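Local coordinates for protein 2-hydroxyisobutyryl-CoA synthetase (Aquincola tertiaricarbonis, PDB 6HDY) that is a CoA synthetase of the ANL superfamily, built from a large AMP-binding domain and a smaller C-terminal domain, at residues L415-S420 with A450-V455; P93-T98 with Q335-L340; A75-S80 with E89-V94; S31-P36 with C355-P360. All blocks are in the same frame, centred on the assembly; numbering follows the deposited sequence.

Interaction 1 of 4, residues L415-S420 with A450-V455; sequences LRVEPS and AKVELV
The guanidinium of Arg-416 has CG1 of Val-455 over one face, displaced toward the rim and 3.5 Å from NH2, while its edge is turned to the carboxylate of Glu-453. Arg-416 and Glu-453 are bridged neighbours on adjacent parallel strands, and their side chains run side by side in the same direction. The salt bridge rests on one carboxylate oxygen: NE of Arg-416 gives OE2 of Glu-453 a fairly straight bond of 2.7 Å, and NH2 adds a weak one to the same atom. NE meets OE2 on its syn side but out of the carboxylate plane, the guanidinium and carboxylate planes being inclined by 26°. The extended Glu-453, its CG anti to the backbone N (chi1 -176°), and the bend of Arg-416 at chi3 (89°) bring the groups together. On the other face of the sheet Leu-415, Val-417, Val-452 and Leu-454 are apolar, with CG2 of Val-417 at 3.8 Å from CG1 of Val-452. Four backbone bonds join the strands, from Leu-415 N to Lys-451 O at one end to Val-455 N and Val-417 O (3.2 Å) at the other. Beyond them Pro-419, which lacks an N-H, sets its CD 3.0 Å from Val-455 O. Helix 428-446 connects the strands in a beta-alpha-beta unit of the C-terminal domain and packs on Leu-454 of the apolar face and on Pro-419 at the strand's end; helix 474-486 touches Glu-453 across the sheet. Thus the ion pair lies on a partly exposed face, where solvent probably moderates its strength, while the opposite face relies on hydrophobic packing.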
# COMPACT_ATOMS: atom_id res chain seq x y z
N LEU A 415 -5.55 -16.13 32.00
CA LEU A 415 -5.83 -14.89 31.27
C LEU A 415 -5.06 -13.72 31.87
O LEU A 415 -4.94 -13.63 33.09
CB LEU A 415 -7.34 -14.57 31.25
CG LEU A 415 -8.31 -15.59 30.61
CD1 LEU A 415 -9.76 -15.14 30.79
CD2 LEU A 415 -8.02 -15.79 29.09
N ARG A 416 -4.52 -12.84 31.01
CA ARG A 416 -3.84 -11.60 31.37
C ARG A 416 -4.81 -10.56 30.84
O ARG A 416 -4.98 -10.47 29.62
CB ARG A 416 -2.44 -11.45 30.72
CG ARG A 416 -1.42 -12.53 31.13
CD ARG A 416 0.00 -12.09 30.77
NE ARG A 416 0.59 -11.34 31.88
CZ ARG A 416 1.62 -10.49 31.79
NH1 ARG A 416 2.20 -10.25 30.62
NH2 ARG A 416 2.06 -9.86 32.88
N VAL A 417 -5.53 -9.87 31.74
CA VAL A 417 -6.58 -8.93 31.34
C VAL A 417 -6.29 -7.48 31.77
O VAL A 417 -5.90 -7.23 32.91
CB VAL A 417 -7.98 -9.41 31.83
CG1 VAL A 417 -9.09 -8.44 31.45
CG2 VAL A 417 -8.30 -10.82 31.32
N GLU A 418 -6.49 -6.55 30.84
CA GLU A 418 -6.35 -5.13 31.13
C GLU A 418 -7.66 -4.60 31.74
O GLU A 418 -8.73 -4.81 31.15
CB GLU A 418 -6.07 -4.33 29.84
CG GLU A 418 -4.64 -3.87 29.67
CD GLU A 418 -4.39 -3.02 28.44
OE1 GLU A 418 -5.23 -2.13 28.16
OE2 GLU A 418 -3.32 -3.19 27.81
N PRO A 419 -7.61 -3.88 32.88
CA PRO A 419 -8.81 -3.16 33.35
C PRO A 419 -8.85 -1.78 32.64
O PRO A 419 -7.84 -1.36 32.06
CB PRO A 419 -8.51 -2.94 34.83
CG PRO A 419 -7.00 -2.77 34.87
CD PRO A 419 -6.42 -3.55 33.71
N SER A 420 -9.97 -1.05 32.73
CA SER A 420 -10.04 0.30 32.16
C SER A 420 -9.28 1.29 33.06
O SER A 420 -9.05 1.00 34.25
CB SER A 420 -11.49 0.74 31.99
OG SER A 420 -12.15 0.82 33.24
N ALA A 450 -11.11 -20.14 35.41
CA ALA A 450 -10.33 -19.11 34.76
C ALA A 450 -9.55 -18.26 35.76
O ALA A 450 -10.16 -17.57 36.57
CB ALA A 450 -11.23 -18.23 33.90
N LYS A 451 -8.22 -18.37 35.73
CA LYS A 451 -7.31 -17.57 36.54
C LYS A 451 -7.02 -16.26 35.76
O LYS A 451 -6.60 -16.32 34.60
CB LYS A 451 -6.00 -18.32 36.81
CG LYS A 451 -6.07 -19.26 38.00
CD LYS A 451 -4.71 -19.93 38.25
CE LYS A 451 -4.66 -20.62 39.59
NZ LYS A 451 -3.39 -21.36 39.77
N VAL A 452 -7.27 -15.10 36.38
CA VAL A 452 -7.04 -13.78 35.79
C VAL A 452 -5.90 -13.04 36.49
O VAL A 452 -5.92 -12.89 37.70
CB VAL A 452 -8.33 -12.91 35.74
CG1 VAL A 452 -8.06 -11.54 35.09
CG2 VAL A 452 -9.48 -13.62 35.03
N GLU A 453 -4.93 -12.57 35.72
CA GLU A 453 -3.87 -11.70 36.21
C GLU A 453 -4.16 -10.34 35.55
O GLU A 453 -4.34 -10.29 34.33
CB GLU A 453 -2.47 -12.20 35.78
CG GLU A 453 -1.34 -11.36 36.38
CD GLU A 453 -0.02 -11.31 35.63
OE1 GLU A 453 0.95 -10.76 36.19
OE2 GLU A 453 0.04 -11.78 34.47
N LEU A 454 -4.24 -9.25 36.34
CA LEU A 454 -4.44 -7.93 35.74
C LEU A 454 -3.10 -7.35 35.35
O LEU A 454 -2.11 -7.52 36.08
CB LEU A 454 -5.13 -6.92 36.69
CG LEU A 454 -6.60 -7.13 37.07
CD1 LEU A 454 -7.05 -6.05 38.03
CD2 LEU A 454 -7.50 -7.15 35.84
N VAL A 455 -3.08 -6.66 34.21
CA VAL A 455 -1.91 -5.93 33.73
C VAL A 455 -2.28 -4.43 33.71
O VAL A 455 -3.47 -4.10 33.76
CB VAL A 455 -1.33 -6.43 32.38
CG1 VAL A 455 -0.74 -7.83 32.50
CG2 VAL A 455 -2.35 -6.33 31.24

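Interaction 2 of 4, residues P93-T98 with Q335-L340; sequences PVVKKT and QPMIRL
Val-95 and Leu-340 form a single backbone bridge, anchored by the bond from Val-95 N to Arg-339 O at 2.8 Å. The donor is tilted 33° from the plane of that carbonyl. Two C-H contacts flank it: CA of Val-94 lies 3.2 Å from the same Arg-339 O, and CA of Leu-340 approaches Val-95 O. A water extends the polar link by donating to both Pro-93 O and Ile-338 O, thereby satisfying two carbonyls that do not meet directly. Apolar contact comes from one branch of Val-95. With CG1 anti to the backbone N (chi1 175°), that methyl reaches CE of Met-337 at 3.8 Å and CD1 of Leu-340 at 3.9 Å. The bent chain of Met-337 meets Val-95 at about a right angle. The other methyl of Val-95, CG2, packs against a carbonyl oxygen instead, 3.3 Å from Ile-338 O. CD1 of Leu-340 also lies against the carbonyl oxygen of Val-95, and Leu-100 of helix 97-106 closes over Val-95, Met-337 and Leu-340. The charged element is the guanidinium of Arg-339, with CG1 of Val-94 over one face, 3.5 Å from NH2. Its polar atoms are gripped from outside the two segments: NE bonds to Val-92 O, NH1 forms a salt bridge with Glu-307, and NH2 donates to Met-314 O. Arg-339 also has a positive phi (63°). Together with Leu-340 it faces Tyr-327 on the adjoining antiparallel strand, forming a G1 beta bulge at the start of strand 340-347, onto which the 93-98 segment docks as it enters helix 97-106.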
# COMPACT_ATOMS: atom_id res chain seq x y z
N PRO A 93 -12.21 -34.07 -4.45
CA PRO A 93 -11.40 -33.93 -3.22
C PRO A 93 -11.15 -32.46 -2.88
O PRO A 93 -10.97 -31.64 -3.79
CB PRO A 93 -10.10 -34.65 -3.59
CG PRO A 93 -9.99 -34.48 -5.07
CD PRO A 93 -11.39 -34.56 -5.58
N VAL A 94 -11.15 -32.13 -1.58
CA VAL A 94 -10.86 -30.77 -1.15
C VAL A 94 -9.38 -30.43 -1.35
O VAL A 94 -8.51 -31.29 -1.22
CB VAL A 94 -11.31 -30.43 0.30
CG1 VAL A 94 -12.82 -30.48 0.43
CG2 VAL A 94 -10.62 -31.33 1.34
N VAL A 95 -9.10 -29.16 -1.63
CA VAL A 95 -7.74 -28.66 -1.75
C VAL A 95 -7.36 -28.14 -0.36
O VAL A 95 -8.17 -27.47 0.28
CB VAL A 95 -7.63 -27.53 -2.79
CG1 VAL A 95 -6.22 -26.91 -2.80
CG2 VAL A 95 -8.03 -28.03 -4.18
N LYS A 96 -6.17 -28.48 0.11
CA LYS A 96 -5.61 -27.99 1.37
C LYS A 96 -4.53 -26.93 1.05
O LYS A 96 -3.93 -26.97 -0.03
CB LYS A 96 -4.99 -29.16 2.17
CG LYS A 96 -6.01 -30.11 2.78
CD LYS A 96 -5.32 -31.34 3.37
CE LYS A 96 -6.27 -32.24 4.14
NZ LYS A 96 -5.60 -33.51 4.56
N LYS A 97 -4.29 -25.99 1.98
CA LYS A 97 -3.25 -24.96 1.81
C LYS A 97 -1.84 -25.61 1.67
O LYS A 97 -1.02 -25.14 0.88
CB LYS A 97 -3.28 -23.96 2.97
CG LYS A 97 -4.04 -22.67 2.65
CD LYS A 97 -5.38 -22.57 3.37
CE LYS A 97 -5.27 -21.96 4.73
NZ LYS A 97 -6.13 -22.68 5.72
N THR A 98 -1.62 -26.76 2.34
CA THR A 98 -0.39 -27.54 2.23
C THR A 98 -0.20 -28.06 0.78
O THR A 98 0.94 -28.17 0.33
CB THR A 98 -0.37 -28.70 3.23
OG1 THR A 98 -1.42 -29.61 2.92
CG2 THR A 98 -0.51 -28.24 4.68
N GLN A 335 -5.15 -19.12 -11.03
CA GLN A 335 -5.15 -19.80 -9.73
C GLN A 335 -6.57 -20.11 -9.23
O GLN A 335 -6.90 -19.76 -8.10
CB GLN A 335 -4.31 -19.03 -8.68
CG GLN A 335 -2.81 -19.00 -9.06
CD GLN A 335 -1.97 -18.33 -7.99
OE1 GLN A 335 -2.30 -17.25 -7.49
NE2 GLN A 335 -0.85 -18.94 -7.62
N PRO A 336 -7.47 -20.72 -10.07
CA PRO A 336 -8.84 -20.97 -9.57
C PRO A 336 -8.83 -22.01 -8.45
O PRO A 336 -8.12 -23.01 -8.53
CB PRO A 336 -9.61 -21.43 -10.81
CG PRO A 336 -8.58 -22.02 -11.70
CD PRO A 336 -7.30 -21.24 -11.44
N MET A 337 -9.56 -21.72 -7.40
CA MET A 337 -9.66 -22.60 -6.24
C MET A 337 -10.93 -23.42 -6.34
O MET A 337 -12.02 -22.85 -6.44
CB MET A 337 -9.68 -21.80 -4.92
CG MET A 337 -8.38 -21.10 -4.56
SD MET A 337 -6.88 -22.07 -4.37
CE MET A 337 -7.40 -23.46 -3.70
N ILE A 338 -10.79 -24.75 -6.39
CA ILE A 338 -11.93 -25.65 -6.50
C ILE A 338 -11.99 -26.52 -5.26
O ILE A 338 -11.20 -27.45 -5.09
CB ILE A 338 -11.98 -26.46 -7.83
CG1 ILE A 338 -11.81 -25.53 -9.06
CG2 ILE A 338 -13.29 -27.26 -7.93
CD1 ILE A 338 -11.48 -26.23 -10.31
N ARG A 339 -12.95 -26.21 -4.40
CA ARG A 339 -13.19 -26.88 -3.14
C ARG A 339 -11.99 -26.72 -2.21
O ARG A 339 -11.45 -27.70 -1.69
CB ARG A 339 -13.65 -28.36 -3.33
CG ARG A 339 -15.13 -28.40 -3.62
CD ARG A 339 -15.74 -29.76 -3.86
NE ARG A 339 -15.42 -30.76 -2.85
CZ ARG A 339 -16.10 -30.96 -1.72
NH1 ARG A 339 -17.11 -30.17 -1.39
NH2 ARG A 339 -15.75 -31.94 -0.90
N LEU A 340 -11.57 -25.47 -1.98
CA LEU A 340 -10.50 -25.20 -1.01
C LEU A 340 -11.09 -25.25 0.41
O LEU A 340 -12.09 -24.59 0.70
CB LEU A 340 -9.77 -23.87 -1.26
CG LEU A 340 -8.73 -23.38 -0.21
CD1 LEU A 340 -7.47 -24.25 -0.21
CD2 LEU A 340 -8.35 -21.91 -0.45
O HOH W 1 -10.44 -29.94 -5.90

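Interaction 3 of 4, residues A75-S80 with E89-V94; sequences AGFQPS and EARVPV
Phe-77 receives a methyl of Val-92 on one face: CG2 lies 3.8 Å from the ring centroid and only 15° off the ring normal, a CH-pi contact displaced slightly toward the rim. The ring atom nearest to Val-92 CG2 is CZ of Phe-77, at 3.7 Å. CD1 of Phe-77 also meets CB of Arg-91 at 3.8 Å, and the two side chains cross at about a right angle. A second small apolar touch is made by Ala-75, whose CB reaches CG of Pro-93 at 3.6 Å. CG of Phe-77 is anti to the backbone N (chi1 176°), which carries the ring, just past the end of helix 66-74, onto Val-92. A second shell surrounds these groups. Water joins the segments by donating to Gly-76 O at 2.8 Å and accepting from Arg-91 NH2 at 3.0 Å, lying in the guanidinium plane. The extended Arg-91 chain carries that group away from Phe-77, and its NE is held in a salt bridge by Asp-87, one turn earlier on the same helix. Gly-76 ends helix 66-74 in a Schellman motif, its positive phi turning the chain so that Phe-77 faces the second segment. Farther out, Trp-72 of helix 66-74 meets the Phe-77 ring edge-to-face and also touches Val-92 and Pro-93. Direct contact between the two helix ends is therefore carried by dispersion between an aromatic face, methyl groups and a proline ring, while the polar link is indirect, through one water at the exposed Arg-91.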
# COMPACT_ATOMS: atom_id res chain seq x y z
N ALA A 75 -8.10 -39.12 -6.88
CA ALA A 75 -9.36 -39.32 -6.14
C ALA A 75 -10.47 -40.01 -6.97
O ALA A 75 -11.59 -40.19 -6.48
CB ALA A 75 -9.86 -38.01 -5.58
N GLY A 76 -10.13 -40.39 -8.21
CA GLY A 76 -11.03 -41.06 -9.14
C GLY A 76 -12.13 -40.17 -9.68
O GLY A 76 -13.27 -40.60 -9.82
N PHE A 77 -11.78 -38.92 -10.00
CA PHE A 77 -12.74 -37.94 -10.51
C PHE A 77 -12.36 -37.37 -11.89
O PHE A 77 -11.21 -37.00 -12.15
CB PHE A 77 -12.99 -36.81 -9.49
CG PHE A 77 -13.90 -35.72 -10.00
CD1 PHE A 77 -15.27 -35.95 -10.14
CD2 PHE A 77 -13.39 -34.49 -10.40
CE1 PHE A 77 -16.11 -34.95 -10.65
CE2 PHE A 77 -14.23 -33.50 -10.92
CZ PHE A 77 -15.58 -33.74 -11.05
N GLN A 78 -13.39 -37.24 -12.74
CA GLN A 78 -13.38 -36.70 -14.10
C GLN A 78 -14.53 -35.66 -14.16
O GLN A 78 -15.61 -35.96 -13.66
CB GLN A 78 -13.67 -37.87 -15.06
CG GLN A 78 -13.62 -37.51 -16.52
CD GLN A 78 -13.42 -38.74 -17.33
OE1 GLN A 78 -12.40 -39.41 -17.23
NE2 GLN A 78 -14.40 -39.04 -18.17
N PRO A 79 -14.35 -34.45 -14.77
CA PRO A 79 -15.45 -33.44 -14.76
C PRO A 79 -16.83 -33.89 -15.30
O PRO A 79 -17.86 -33.34 -14.91
CB PRO A 79 -14.88 -32.27 -15.57
CG PRO A 79 -13.38 -32.44 -15.49
CD PRO A 79 -13.13 -33.92 -15.42
N SER A 80 -16.86 -34.93 -16.14
CA SER A 80 -18.10 -35.47 -16.69
C SER A 80 -18.96 -36.17 -15.62
O SER A 80 -20.13 -36.46 -15.89
CB SER A 80 -17.80 -36.44 -17.82
OG SER A 80 -17.15 -37.60 -17.34
N GLU A 89 -19.68 -32.53 -3.81
CA GLU A 89 -19.21 -32.69 -2.43
C GLU A 89 -18.59 -34.04 -2.13
O GLU A 89 -17.65 -34.12 -1.33
CB GLU A 89 -20.32 -32.38 -1.41
CG GLU A 89 -21.52 -33.31 -1.48
CD GLU A 89 -22.76 -32.86 -0.72
OE1 GLU A 89 -22.64 -32.01 0.19
OE2 GLU A 89 -23.85 -33.39 -1.03
N ALA A 90 -19.11 -35.09 -2.77
CA ALA A 90 -18.69 -36.47 -2.54
C ALA A 90 -17.51 -36.93 -3.39
O ALA A 90 -16.65 -37.64 -2.88
CB ALA A 90 -19.88 -37.41 -2.74
N ARG A 91 -17.47 -36.53 -4.68
CA ARG A 91 -16.45 -36.98 -5.62
C ARG A 91 -15.21 -36.10 -5.71
O ARG A 91 -14.11 -36.62 -5.90
CB ARG A 91 -17.03 -37.19 -7.04
CG ARG A 91 -18.22 -38.13 -7.11
CD ARG A 91 -18.82 -38.13 -8.50
NE ARG A 91 -19.95 -39.06 -8.61
CZ ARG A 91 -19.83 -40.35 -8.89
NH1 ARG A 91 -20.91 -41.12 -8.96
NH2 ARG A 91 -18.64 -40.89 -9.11
N VAL A 92 -15.41 -34.77 -5.62
CA VAL A 92 -14.32 -33.80 -5.75
C VAL A 92 -13.52 -33.69 -4.43
O VAL A 92 -14.07 -33.26 -3.41
CB VAL A 92 -14.78 -32.43 -6.30
CG1 VAL A 92 -13.61 -31.49 -6.56
CG2 VAL A 92 -15.63 -32.59 -7.56
N PRO A 93 -12.21 -34.07 -4.45
CA PRO A 93 -11.40 -33.93 -3.22
C PRO A 93 -11.15 -32.46 -2.88
O PRO A 93 -10.97 -31.64 -3.79
CB PRO A 93 -10.10 -34.65 -3.59
CG PRO A 93 -9.99 -34.48 -5.07
CD PRO A 93 -11.39 -34.56 -5.58
N VAL A 94 -11.15 -32.13 -1.58
CA VAL A 94 -10.86 -30.77 -1.15
C VAL A 94 -9.38 -30.43 -1.35
O VAL A 94 -8.51 -31.29 -1.22
CB VAL A 94 -11.31 -30.43 0.30
CG1 VAL A 94 -12.82 -30.48 0.43
CG2 VAL A 94 -10.62 -31.33 1.34
O HOH W 2 -15.87 -39.73 -9.07

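Interaction 4 of 4, residues S31-P36 with C355-P360; sequences SRYWFP and CGRTYP
Tyr-33 presents the edge of its ring to the flat face of the Arg-357 guanidinium, the planes standing 71° apart. CD1 of Tyr-33 sits over the centre of that group, 3.5 Å from CZ of Arg-357, so the aromatic edge, not the pi face, meets the cation. The two side chains slide past each other in opposite directions. Tyr-33 thereby carries its hydroxyl to the backbone of the other segment, where OH donates to Cys-355 O at 2.7 Å in the carbonyl plane. The same oxygen takes a second bond from Arg-32 NH2 at 2.9 Å; this donor approaches from above the carbonyl plane, although the oxygen lies in the plane of the guanidinium. Arg-32 leaves the backbone with CG anti to N (chi1 177°) and bends at chi3, which turns its terminal nitrogen onto Cys-355, while its CB covers one face of the Tyr-33 ring. In return, Arg-357 NH1 reaches Arg-32 O at 3.0 Å in a weak bond and shares a water with Trp-34 N. The Arg-357 guanidinium has further partners: NH2 donates to Cys-355 SG in a long bond of 3.5 Å, and NE forms a salt bridge with Glu-39. Two loops far apart in sequence are thus clamped by reciprocal arginine-to-carbonyl contacts. Glu-39 of helix 36-40 also touches Tyr-33 and Trp-34, Trp-34 packs on helix 141-157, and Leu-298 of strand 297-299 lies against Cys-355, Arg-357 and Tyr-359, so the clamp ties the loop before helix 36-40 to the loop between strands 340-347 and 361-362.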
# COMPACT_ATOMS: atom_id res chain seq x y z
N SER A 31 -32.10 1.52 -6.43
CA SER A 31 -31.96 0.06 -6.27
C SER A 31 -31.13 -0.33 -5.05
O SER A 31 -30.04 0.24 -4.81
CB SER A 31 -31.34 -0.56 -7.52
OG SER A 31 -31.42 -1.98 -7.52
N ARG A 32 -31.63 -1.34 -4.29
CA ARG A 32 -30.92 -1.91 -3.14
C ARG A 32 -29.80 -2.88 -3.63
O ARG A 32 -28.76 -3.05 -2.96
CB ARG A 32 -31.92 -2.67 -2.27
CG ARG A 32 -31.29 -3.38 -1.08
CD ARG A 32 -32.32 -4.13 -0.27
NE ARG A 32 -33.30 -3.20 0.28
CZ ARG A 32 -34.44 -3.57 0.86
NH1 ARG A 32 -35.27 -2.65 1.34
NH2 ARG A 32 -34.77 -4.85 0.95
N TYR A 33 -30.06 -3.53 -4.79
CA TYR A 33 -29.21 -4.56 -5.37
C TYR A 33 -28.45 -4.08 -6.60
O TYR A 33 -29.00 -3.35 -7.42
CB TYR A 33 -30.05 -5.80 -5.73
CG TYR A 33 -31.19 -6.07 -4.77
CD1 TYR A 33 -30.97 -6.71 -3.55
CD2 TYR A 33 -32.49 -5.71 -5.09
CE1 TYR A 33 -32.01 -6.95 -2.66
CE2 TYR A 33 -33.55 -5.97 -4.22
CZ TYR A 33 -33.31 -6.59 -3.01
OH TYR A 33 -34.34 -6.84 -2.15
N TRP A 34 -27.17 -4.50 -6.70
CA TRP A 34 -26.31 -4.22 -7.84
C TRP A 34 -26.82 -5.10 -8.98
O TRP A 34 -27.04 -4.59 -10.09
CB TRP A 34 -24.83 -4.52 -7.50
CG TRP A 34 -23.87 -4.29 -8.63
CD1 TRP A 34 -23.59 -5.15 -9.66
CD2 TRP A 34 -22.97 -3.18 -8.79
NE1 TRP A 34 -22.62 -4.61 -10.47
CE2 TRP A 34 -22.21 -3.41 -9.96
CE3 TRP A 34 -22.71 -2.02 -8.03
CZ2 TRP A 34 -21.23 -2.52 -10.40
CZ3 TRP A 34 -21.76 -1.13 -8.48
CH2 TRP A 34 -21.04 -1.37 -9.66
N PHE A 35 -27.04 -6.40 -8.70
CA PHE A 35 -27.61 -7.33 -9.68
C PHE A 35 -28.91 -7.92 -9.12
O PHE A 35 -28.87 -8.95 -8.44
CB PHE A 35 -26.61 -8.42 -10.10
CG PHE A 35 -25.47 -7.96 -10.99
CD1 PHE A 35 -25.70 -7.06 -12.03
CD2 PHE A 35 -24.19 -8.47 -10.83
CE1 PHE A 35 -24.66 -6.68 -12.88
CE2 PHE A 35 -23.15 -8.08 -11.67
CZ PHE A 35 -23.39 -7.19 -12.69
N PRO A 36 -30.08 -7.26 -9.37
CA PRO A 36 -31.35 -7.77 -8.82
C PRO A 36 -31.61 -9.26 -9.06
O PRO A 36 -31.98 -9.95 -8.11
CB PRO A 36 -32.42 -6.88 -9.49
CG PRO A 36 -31.69 -5.60 -9.80
CD PRO A 36 -30.29 -6.00 -10.14
N CYS A 355 -32.77 -8.14 3.76
CA CYS A 355 -32.47 -7.44 2.51
C CYS A 355 -33.24 -8.05 1.32
O CYS A 355 -33.42 -7.39 0.31
CB CYS A 355 -30.97 -7.36 2.23
SG CYS A 355 -30.18 -8.96 1.92
N GLY A 356 -33.73 -9.29 1.49
CA GLY A 356 -34.46 -10.00 0.45
C GLY A 356 -33.58 -10.77 -0.52
O GLY A 356 -34.07 -11.27 -1.54
N ARG A 357 -32.27 -10.88 -0.23
CA ARG A 357 -31.35 -11.67 -1.05
C ARG A 357 -31.56 -13.15 -0.69
O ARG A 357 -31.64 -13.51 0.50
CB ARG A 357 -29.89 -11.22 -0.86
CG ARG A 357 -29.58 -9.91 -1.61
CD ARG A 357 -28.21 -9.36 -1.28
NE ARG A 357 -27.92 -8.12 -2.00
CZ ARG A 357 -28.15 -6.89 -1.54
NH1 ARG A 357 -27.82 -5.84 -2.27
NH2 ARG A 357 -28.71 -6.71 -0.36
N THR A 358 -31.72 -13.99 -1.71
CA THR A 358 -32.01 -15.42 -1.55
C THR A 358 -30.73 -16.27 -1.41
O THR A 358 -30.53 -17.23 -2.16
CB THR A 358 -32.86 -15.87 -2.73
OG1 THR A 358 -32.16 -15.47 -3.89
CG2 THR A 358 -34.28 -15.27 -2.72
N TYR A 359 -29.87 -15.93 -0.44
CA TYR A 359 -28.59 -16.60 -0.19
C TYR A 359 -28.55 -17.29 1.17
O TYR A 359 -29.15 -16.75 2.12
CB TYR A 359 -27.44 -15.55 -0.17
CG TYR A 359 -27.06 -14.90 -1.48
CD1 TYR A 359 -26.81 -15.67 -2.62
CD2 TYR A 359 -26.83 -13.53 -1.56
CE1 TYR A 359 -26.39 -15.08 -3.81
CE2 TYR A 359 -26.43 -12.93 -2.76
CZ TYR A 359 -26.23 -13.71 -3.88
OH TYR A 359 -25.88 -13.12 -5.07
N PRO A 360 -27.72 -18.37 1.34
CA PRO A 360 -27.50 -18.93 2.69
C PRO A 360 -26.74 -17.89 3.51
O PRO A 360 -26.09 -16.99 2.94
CB PRO A 360 -26.61 -20.16 2.44
CG PRO A 360 -26.74 -20.44 0.98
CD PRO A 360 -26.91 -19.10 0.35
O HOH W 3 -25.72 -5.27 -4.11

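How the interactions relate
Interactions 2 and 3 form one continuous patch: their centres are about 12 Å apart, and they share Pro-93 and Val-94. Both are nested within the long chain loop closed by interaction 4, whose centre is about 28 Å from that of interaction 2 and whose nearest atoms are about 12 Å from those of interaction 3. Interaction 1 stands apart in the C-terminal domain, its centre about 40 Å from that of interaction 2 and on the opposite side of the chain's centre. Interaction 2 comes near the bound 8LQ: the Lys-97 side chain is about 5 Å from this ligand and about 10 Å from (3S)-3-hydroxybutanoic acid.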